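Local coordinates for D-glycero-D-manno-heptose 1-phosphate kinase (PDB 3K85), which probably uses ATP to phosphorylate a sugar substrate, as a GHMP-family kinase named for D-glycero-D-manno-heptose 1-phosphate, at residues T48-N56 against S65-E73; S116-L124 against T140-R149. All blocks are in the same frame, centred on the assembly; numbering follows the deposited sequence.

Overall arrangement
Contact 1 is a beta hairpin, 52-57 with 62-67, at the periphery of the fold, its centre about 28 Å from the centre of the chain. Contact 2 is a buried helix pair, 115-131 with 137-151, whose centre lies only about 10 Å from that point. The two centres are about 21 Å apart and their nearest atoms about 8 Å, so they do not touch. Helix 79-91 lies between them: Ile81 meets Ile55 of contact 1 and Ile123 of contact 2. Contact 2 is the one nearer the probable ATP site, since its first helix follows the glycine-rich phosphate-binding loop of the GHMP kinases.

Contact 1 of 2, residues T48-N56 against S65-E73; sequences TNSGRIEIN and SYLSMSQLE
Arg52 curls back over the strand it pairs with, so that nearly its whole length meets Ser65, Tyr66 and Leu67. Arg52 CB stays 3.9 Å from Tyr66 O; CG turns in between that carbonyl oxygen and Ser65 OG, and CD settles 3.1 Å from Tyr66 O. A turn about CB-CG (chi2 58°) folds the chain back, and a second bend follows about CG-CD. NE runs alongside Leu67, whose CD2 sits 3.5 Å above the guanidinium plane, over its centre. NH1 ends in a tight spot beside Ser65 OG and Tyr66 N, too poorly aligned with the hydroxyl for a hydrogen bond, and the exact setting of this tip is doubtful.

The backbone beneath is an antiparallel pair. Ile53 and Tyr66 form its hydrogen-bonded pair: Ile53 N gives a 3.0 Å bond to Tyr66 O in the carbonyl plane, while Tyr66 N, 3.1 Å from Ile53 O, approaches from 38° above that carbonyl's plane. Ser68 N adds a bond of 3.2 Å to Gly51 O, where the strands give way to loops. On the sheet face that Ile53 shares with Tyr66, Ile53 CG2 rests on Tyr66 CB. With CG1 anti to the backbone N (chi1 165°), Ile53 extends CD1 tip to tip toward Leu72 CD1, a tight 3.3 Å. Ile55 CD1 lies near Tyr66 CE2.

Beyond the hairpin, Tyr66 OH bonds Lys82 of helix 79-91 and Ser68 OG bonds Lys97 O. Strand 52-57 pairs in parallel with strand 99-105 along its other edge, where Ile53 meets Phe99, while Ile55 also touches Ile81; the hairpin thus extends the mixed sheet beside helix 79-91.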
loop_
_atom_site.group_PDB
_atom_site.type_symbol
_atom_site.label_atom_id
_atom_site.label_comp_id
_atom_site.label_asym_id
_atom_site.label_seq_id
_atom_site.Cartn_x
_atom_site.Cartn_y
_atom_site.Cartn_z
ATOM N N THR A 48 0.701 -39.622 0.354
ATOM C CA THR A 48 0.941 -41.001 0.739
ATOM C C THR A 48 0.441 -41.938 -0.350
ATOM O O THR A 48 -0.411 -41.564 -1.160
ATOM C CB THR A 48 0.222 -41.353 2.055
ATOM O OG1 THR A 48 0.443 -42.734 2.356
ATOM C CG2 THR A 48 -1.274 -41.109 1.938
ATOM N N ASN A 49 0.978 -43.154 -0.372
ATOM C CA ASN A 49 0.575 -44.151 -1.356
ATOM C C ASN A 49 -0.242 -45.260 -0.704
ATOM O O ASN A 49 -0.281 -46.380 -1.208
ATOM C CB ASN A 49 1.803 -44.759 -2.036
ATOM C CG ASN A 49 2.519 -43.771 -2.938
ATOM O OD1 ASN A 49 1.923 -43.218 -3.871
ATOM N ND2 ASN A 49 3.806 -43.544 -2.670
ATOM N N SER A 50 -0.899 -44.943 0.410
ATOM C CA SER A 50 -1.702 -45.919 1.135
ATOM C C SER A 50 -3.092 -46.100 0.529
ATOM O O SER A 50 -3.781 -47.079 0.819
ATOM C CB SER A 50 -1.849 -45.502 2.600
ATOM O OG SER A 50 -2.827 -44.488 2.751
ATOM N N GLY A 51 -3.502 -45.155 -0.309
ATOM C CA GLY A 51 -4.813 -45.241 -0.921
ATOM C C GLY A 51 -5.879 -44.745 0.035
ATOM O O GLY A 51 -7.070 -44.988 -0.158
ATOM N N ARG A 52 -5.453 -44.041 1.076
ATOM C CA ARG A 52 -6.392 -43.517 2.062
ATOM C C ARG A 52 -6.272 -41.991 2.157
ATOM O O ARG A 52 -5.371 -41.384 1.578
ATOM C CB ARG A 52 -6.108 -44.152 3.432
ATOM C CG ARG A 52 -7.342 -44.533 4.254
ATOM C CD ARG A 52 -8.248 -45.509 3.495
ATOM N NE ARG A 52 -8.829 -46.555 4.340
ATOM C CZ ARG A 52 -9.621 -46.343 5.391
ATOM N NH1 ARG A 52 -9.948 -45.110 5.756
ATOM N NH2 ARG A 52 -10.088 -47.373 6.083
ATOM N N ILE A 53 -7.203 -41.377 2.871
ATOM C CA ILE A 53 -7.186 -39.939 3.074
ATOM C C ILE A 53 -7.519 -39.722 4.538
ATOM O O ILE A 53 -8.665 -39.850 4.963
ATOM C CB ILE A 53 -8.210 -39.215 2.189
ATOM C CG1 ILE A 53 -8.406 -37.786 2.697
ATOM C CG2 ILE A 53 -9.514 -39.985 2.162
ATOM C CD1 ILE A 53 -9.431 -36.996 1.922
ATOM N N GLU A 54 -6.487 -39.395 5.302
ATOM C CA GLU A 54 -6.612 -39.192 6.733
ATOM C C GLU A 54 -6.762 -37.730 7.122
ATOM O O GLU A 54 -5.945 -36.890 6.748
ATOM C CB GLU A 54 -5.390 -39.797 7.415
ATOM C CG GLU A 54 -5.095 -41.208 6.937
ATOM C CD GLU A 54 -3.834 -41.786 7.548
ATOM O OE1 GLU A 54 -3.761 -41.861 8.797
ATOM O OE2 GLU A 54 -2.919 -42.167 6.780
ATOM N N ILE A 55 -7.806 -37.441 7.889
ATOM C CA ILE A 55 -8.089 -36.088 8.349
ATOM C C ILE A 55 -7.952 -35.908 9.870
ATOM O O ILE A 55 -8.629 -36.573 10.654
ATOM C CB ILE A 55 -9.506 -35.675 7.919
ATOM C CG1 ILE A 55 -9.545 -35.535 6.393
ATOM C CG2 ILE A 55 -9.923 -34.395 8.622
ATOM C CD1 ILE A 55 -10.930 -35.303 5.827
ATOM N N ASN A 56 -7.062 -35.010 10.278
ATOM C CA ASN A 56 -6.863 -34.727 11.692
ATOM C C ASN A 56 -7.021 -33.215 11.875
ATOM O O ASN A 56 -6.041 -32.475 11.897
ATOM C CB ASN A 56 -5.475 -35.203 12.134
ATOM C CG ASN A 56 -5.216 -34.949 13.605
ATOM O OD1 ASN A 56 -6.146 -34.727 14.377
ATOM N ND2 ASN A 56 -3.949 -34.986 14.003
ATOM N N SER A 65 -10.486 -41.462 9.042
ATOM C CA SER A 65 -9.806 -41.952 7.859
ATOM C C SER A 65 -10.930 -42.276 6.873
ATOM O O SER A 65 -12.005 -42.703 7.288
ATOM C CB SER A 65 -9.010 -43.209 8.212
ATOM O OG SER A 65 -8.207 -43.640 7.132
ATOM N N TYR A 66 -10.694 -42.044 5.583
ATOM C CA TYR A 66 -11.689 -42.319 4.541
ATOM C C TYR A 66 -11.009 -42.980 3.356
ATOM O O TYR A 66 -9.807 -42.808 3.135
ATOM C CB TYR A 66 -12.343 -41.030 4.051
ATOM C CG TYR A 66 -13.157 -40.291 5.079
ATOM C CD1 TYR A 66 -14.497 -40.603 5.297
ATOM C CD2 TYR A 66 -12.593 -39.257 5.824
ATOM C CE1 TYR A 66 -15.258 -39.897 6.228
ATOM C CE2 TYR A 66 -13.341 -38.547 6.756
ATOM C CZ TYR A 66 -14.671 -38.867 6.955
ATOM O OH TYR A 66 -15.405 -38.153 7.878
ATOM N N LEU A 67 -11.784 -43.738 2.589
ATOM C CA LEU A 67 -11.252 -44.411 1.415
ATOM C C LEU A 67 -11.029 -43.333 0.347
ATOM O O LEU A 67 -11.924 -42.532 0.063
ATOM C CB LEU A 67 -12.254 -45.459 0.932
ATOM C CG LEU A 67 -13.156 -46.005 2.047
ATOM C CD1 LEU A 67 -14.149 -46.996 1.454
ATOM C CD2 LEU A 67 -12.320 -46.665 3.137
ATOM N N SER A 68 -9.829 -43.307 -0.221
ATOM C CA SER A 68 -9.466 -42.320 -1.240
ATOM C C SER A 68 -10.482 -42.267 -2.387
ATOM O O SER A 68 -10.619 -43.226 -3.147
ATOM C CB SER A 68 -8.070 -42.641 -1.780
ATOM O OG SER A 68 -7.617 -41.658 -2.687
HETATM N N MSE A 69 -11.187 -41.141 -2.499
HETATM C CA MSE A 69 -12.206 -40.941 -3.535
HETATM C C MSE A 69 -11.950 -39.682 -4.366
HETATM O O MSE A 69 -11.011 -38.939 -4.100
HETATM C CB MSE A 69 -13.582 -40.804 -2.890
HETATM C CG MSE A 69 -13.965 -41.934 -1.968
HETATM SE SE MSE A 69 -15.756 -41.666 -1.331
HETATM C CE MSE A 69 -15.391 -41.433 0.574
ATOM N N SER A 70 -12.790 -39.445 -5.372
ATOM C CA SER A 70 -12.655 -38.252 -6.201
ATOM C C SER A 70 -13.397 -37.119 -5.511
ATOM O O SER A 70 -13.029 -35.951 -5.621
ATOM C CB SER A 70 -13.254 -38.474 -7.592
ATOM O OG SER A 70 -12.419 -39.285 -8.389
ATOM N N GLN A 71 -14.458 -37.477 -4.805
ATOM C CA GLN A 71 -15.255 -36.496 -4.079
ATOM C C GLN A 71 -15.531 -37.081 -2.700
ATOM O O GLN A 71 -15.478 -38.296 -2.527
ATOM C CB GLN A 71 -16.584 -36.242 -4.798
ATOM C CG GLN A 71 -16.477 -35.578 -6.166
ATOM C CD GLN A 71 -15.990 -34.142 -6.092
ATOM O OE1 GLN A 71 -14.793 -33.885 -6.013
ATOM N NE2 GLN A 71 -16.921 -33.203 -6.103
ATOM N N LEU A 72 -15.807 -36.223 -1.722
ATOM C CA LEU A 72 -16.105 -36.684 -0.372
ATOM C C LEU A 72 -17.425 -36.101 0.093
ATOM O O LEU A 72 -17.655 -34.898 0.019
ATOM C CB LEU A 72 -14.998 -36.291 0.615
ATOM C CG LEU A 72 -13.658 -37.023 0.510
ATOM C CD1 LEU A 72 -12.704 -36.477 1.568
ATOM C CD2 LEU A 72 -13.856 -38.516 0.699
ATOM N N GLU A 73 -18.289 -36.976 0.578
ATOM C CA GLU A 73 -19.605 -36.591 1.054
ATOM C C GLU A 73 -19.553 -35.615 2.227
ATOM O O GLU A 73 -18.863 -35.845 3.213
ATOM C CB GLU A 73 -20.379 -37.856 1.449
ATOM C CG GLU A 73 -19.713 -38.722 2.545
ATOM C CD GLU A 73 -18.279 -39.183 2.217
ATOM O OE1 GLU A 73 -18.070 -39.842 1.170
ATOM O OE2 GLU A 73 -17.362 -38.891 3.023
#

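Contact 2 of 2, residues S116-L124 against T140-R149; sequences SSTMVVCIL and TSRLAYEIER
Ser117 OG donates the shortest bond of this contact, 2.8 Å to Glu148 OE1, arriving on the syn side of the carboxylate. The other oxygen, Glu148 OE2, takes a 2.9 Å bond from Ser116 OG, which comes from above the carboxylate plane, 52° out of it. Two consecutive hydroxyls therefore grip one carboxylate and fix its rotation. Glu148 reaches them because CG stands anti to the backbone N (chi1 172°) and the chain runs extended beyond it. Arg149 NH2 lies 3.7 Å from Glu148 OE2, a long salt bridge in which no N-H points at the oxygen. With an alanine in place of Glu148, both serine hydroxyls would probably lose this shared acceptor and be free to turn.

Farther along, the contact is apolar. Leu124 enters as a knob among Thr140, Leu143, Ala144 and Ile147, its CD2 3.7 Å from Leu143 CD2. Val120 CG1 presses on Ala144 CB at 3.8 Å, and Val121 CG2 comes to the same methyl. This small residue lets the backbones close in, with Val121 CA and Ala144 CA 6.0 Å apart while the helix axes cross at 120°.

Such a pair, its first helix rising from a glycine-rich phosphate-binding loop, is characteristic of the N-terminal domain of GHMP kinases.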
loop_
_atom_site.group_PDB
_atom_site.type_symbol
_atom_site.label_atom_id
_atom_site.label_comp_id
_atom_site.label_asym_id
_atom_site.label_seq_id
_atom_site.Cartn_x
_atom_site.Cartn_y
_atom_site.Cartn_z
ATOM N N SER A 116 -13.192 -19.201 9.922
ATOM C CA SER A 116 -13.578 -20.086 8.832
ATOM C C SER A 116 -12.931 -19.724 7.490
ATOM O O SER A 116 -12.280 -20.554 6.852
ATOM C CB SER A 116 -15.107 -20.076 8.704
ATOM O OG SER A 116 -15.555 -21.067 7.797
ATOM N N SER A 117 -13.112 -18.485 7.057
ATOM C CA SER A 117 -12.534 -18.057 5.788
ATOM C C SER A 117 -11.007 -18.176 5.814
ATOM O O SER A 117 -10.384 -18.602 4.841
ATOM C CB SER A 117 -12.954 -16.621 5.501
ATOM O OG SER A 117 -14.370 -16.507 5.528
ATOM N N THR A 118 -10.404 -17.813 6.938
ATOM C CA THR A 118 -8.960 -17.900 7.055
ATOM C C THR A 118 -8.522 -19.338 6.853
ATOM O O THR A 118 -7.566 -19.597 6.107
ATOM C CB THR A 118 -8.485 -17.392 8.423
ATOM O OG1 THR A 118 -8.600 -15.968 8.456
ATOM C CG2 THR A 118 -7.043 -17.785 8.680
HETATM N N MSE A 119 -9.233 -20.278 7.480
HETATM C CA MSE A 119 -8.884 -21.696 7.348
HETATM C C MSE A 119 -9.056 -22.239 5.931
HETATM O O MSE A 119 -8.235 -23.047 5.464
HETATM C CB MSE A 119 -9.689 -22.554 8.331
HETATM C CG MSE A 119 -9.439 -24.060 8.176
HETATM SE SE MSE A 119 -7.569 -24.607 8.389
HETATM C CE MSE A 119 -7.442 -24.256 10.299
ATOM N N VAL A 120 -10.126 -21.822 5.254
ATOM C CA VAL A 120 -10.362 -22.256 3.872
ATOM C C VAL A 120 -9.186 -21.766 3.009
ATOM O O VAL A 120 -8.640 -22.517 2.198
ATOM C CB VAL A 120 -11.689 -21.668 3.308
ATOM C CG1 VAL A 120 -11.777 -21.917 1.802
ATOM C CG2 VAL A 120 -12.882 -22.304 4.011
ATOM N N VAL A 121 -8.783 -20.513 3.199
ATOM C CA VAL A 121 -7.654 -19.970 2.449
ATOM C C VAL A 121 -6.406 -20.794 2.752
ATOM O O VAL A 121 -5.693 -21.218 1.851
ATOM C CB VAL A 121 -7.379 -18.485 2.822
ATOM C CG1 VAL A 121 -6.106 -17.971 2.100
ATOM C CG2 VAL A 121 -8.601 -17.631 2.458
ATOM N N CYS A 122 -6.153 -21.029 4.032
ATOM C CA CYS A 122 -4.998 -21.812 4.441
ATOM C C CYS A 122 -5.003 -23.177 3.760
ATOM O O CYS A 122 -4.007 -23.598 3.178
ATOM C CB CYS A 122 -4.996 -21.989 5.969
ATOM S SG CYS A 122 -3.583 -22.922 6.563
ATOM N N ILE A 123 -6.132 -23.876 3.829
ATOM C CA ILE A 123 -6.220 -25.189 3.199
ATOM C C ILE A 123 -5.953 -25.066 1.703
ATOM O O ILE A 123 -5.209 -25.871 1.130
ATOM C CB ILE A 123 -7.603 -25.831 3.431
ATOM C CG1 ILE A 123 -7.823 -26.047 4.931
ATOM C CG2 ILE A 123 -7.693 -27.147 2.688
ATOM C CD1 ILE A 123 -9.212 -26.532 5.270
ATOM N N LEU A 124 -6.551 -24.058 1.072
ATOM C CA LEU A 124 -6.342 -23.829 -0.359
ATOM C C LEU A 124 -4.858 -23.649 -0.649
ATOM O O LEU A 124 -4.307 -24.226 -1.594
ATOM C CB LEU A 124 -7.110 -22.586 -0.813
ATOM C CG LEU A 124 -8.475 -22.897 -1.428
ATOM C CD1 LEU A 124 -9.284 -21.626 -1.607
ATOM C CD2 LEU A 124 -8.261 -23.596 -2.763
ATOM N N THR A 140 -7.489 -17.006 -5.425
ATOM C CA THR A 140 -7.619 -17.751 -4.177
ATOM C C THR A 140 -8.744 -17.218 -3.298
ATOM O O THR A 140 -9.529 -17.985 -2.737
ATOM C CB THR A 140 -6.295 -17.723 -3.397
ATOM O OG1 THR A 140 -5.321 -18.477 -4.122
ATOM C CG2 THR A 140 -6.452 -18.314 -2.010
ATOM N N SER A 141 -8.826 -15.903 -3.180
ATOM C CA SER A 141 -9.868 -15.299 -2.374
ATOM C C SER A 141 -11.233 -15.648 -2.947
ATOM O O SER A 141 -12.121 -16.109 -2.237
ATOM C CB SER A 141 -9.702 -13.785 -2.354
ATOM O OG SER A 141 -8.377 -13.444 -1.995
ATOM N N ARG A 142 -11.393 -15.418 -4.240
ATOM C CA ARG A 142 -12.647 -15.686 -4.934
ATOM C C ARG A 142 -13.032 -17.167 -4.832
ATOM O O ARG A 142 -14.187 -17.505 -4.559
ATOM C CB ARG A 142 -12.491 -15.226 -6.391
ATOM C CG ARG A 142 -13.367 -15.890 -7.441
ATOM C CD ARG A 142 -12.722 -15.638 -8.812
ATOM N NE ARG A 142 -13.366 -16.335 -9.925
ATOM C CZ ARG A 142 -12.915 -16.303 -11.179
ATOM N NH1 ARG A 142 -11.818 -15.608 -11.472
ATOM N NH2 ARG A 142 -13.560 -16.955 -12.143
ATOM N N LEU A 143 -12.068 -18.055 -5.040
ATOM C CA LEU A 143 -12.359 -19.476 -4.946
ATOM C C LEU A 143 -12.777 -19.846 -3.524
ATOM O O LEU A 143 -13.627 -20.715 -3.327
ATOM C CB LEU A 143 -11.145 -20.307 -5.348
ATOM C CG LEU A 143 -11.349 -21.818 -5.224
ATOM C CD1 LEU A 143 -12.598 -22.259 -6.002
ATOM C CD2 LEU A 143 -10.123 -22.522 -5.751
ATOM N N ALA A 144 -12.179 -19.177 -2.541
ATOM C CA ALA A 144 -12.481 -19.440 -1.142
ATOM C C ALA A 144 -13.894 -18.987 -0.810
ATOM O O ALA A 144 -14.618 -19.667 -0.080
ATOM C CB ALA A 144 -11.470 -18.727 -0.237
ATOM N N TYR A 145 -14.278 -17.830 -1.341
ATOM C CA TYR A 145 -15.608 -17.287 -1.110
ATOM C C TYR A 145 -16.630 -18.220 -1.737
ATOM O O TYR A 145 -17.704 -18.445 -1.180
ATOM C CB TYR A 145 -15.743 -15.910 -1.751
ATOM C CG TYR A 145 -17.104 -15.277 -1.576
ATOM C CD1 TYR A 145 -17.454 -14.649 -0.381
ATOM C CD2 TYR A 145 -18.038 -15.287 -2.615
ATOM C CE1 TYR A 145 -18.703 -14.036 -0.222
ATOM C CE2 TYR A 145 -19.292 -14.682 -2.472
ATOM C CZ TYR A 145 -19.619 -14.055 -1.274
ATOM O OH TYR A 145 -20.847 -13.432 -1.133
ATOM N N GLU A 146 -16.291 -18.765 -2.900
ATOM C CA GLU A 146 -17.206 -19.657 -3.586
ATOM C C GLU A 146 -17.375 -21.011 -2.906
ATOM O O GLU A 146 -18.488 -21.540 -2.861
ATOM C CB GLU A 146 -16.780 -19.830 -5.045
ATOM C CG GLU A 146 -17.352 -18.733 -5.933
ATOM C CD GLU A 146 -16.906 -18.840 -7.371
ATOM O OE1 GLU A 146 -16.973 -19.954 -7.934
ATOM O OE2 GLU A 146 -16.499 -17.803 -7.942
ATOM N N ILE A 147 -16.292 -21.567 -2.366
ATOM C CA ILE A 147 -16.383 -22.854 -1.690
ATOM C C ILE A 147 -17.207 -22.716 -0.423
ATOM O O ILE A 147 -18.112 -23.505 -0.161
ATOM C CB ILE A 147 -15.007 -23.386 -1.277
ATOM C CG1 ILE A 147 -14.198 -23.782 -2.503
ATOM C CG2 ILE A 147 -15.171 -24.589 -0.358
ATOM C CD1 ILE A 147 -12.749 -24.108 -2.168
ATOM N N GLU A 148 -16.890 -21.695 0.359
ATOM C CA GLU A 148 -17.565 -21.459 1.623
ATOM C C GLU A 148 -19.010 -20.989 1.484
ATOM O O GLU A 148 -19.920 -21.581 2.055
ATOM C CB GLU A 148 -16.741 -20.455 2.433
ATOM C CG GLU A 148 -17.376 -19.929 3.711
ATOM C CD GLU A 148 -16.363 -19.189 4.587
ATOM O OE1 GLU A 148 -15.403 -18.607 4.024
ATOM O OE2 GLU A 148 -16.532 -19.178 5.829
ATOM N N ARG A 149 -19.212 -19.932 0.712
ATOM C CA ARG A 149 -20.532 -19.351 0.524
ATOM C C ARG A 149 -21.528 -20.141 -0.333
ATOM O O ARG A 149 -22.710 -20.187 0.002
ATOM C CB ARG A 149 -20.367 -17.931 -0.021
ATOM C CG ARG A 149 -19.608 -17.004 0.936
ATOM C CD ARG A 149 -20.506 -16.555 2.086
ATOM N NE ARG A 149 -19.859 -16.621 3.398
ATOM C CZ ARG A 149 -18.801 -15.903 3.762
ATOM N NH1 ARG A 149 -18.247 -15.055 2.912
ATOM N NH2 ARG A 149 -18.306 -16.019 4.988
#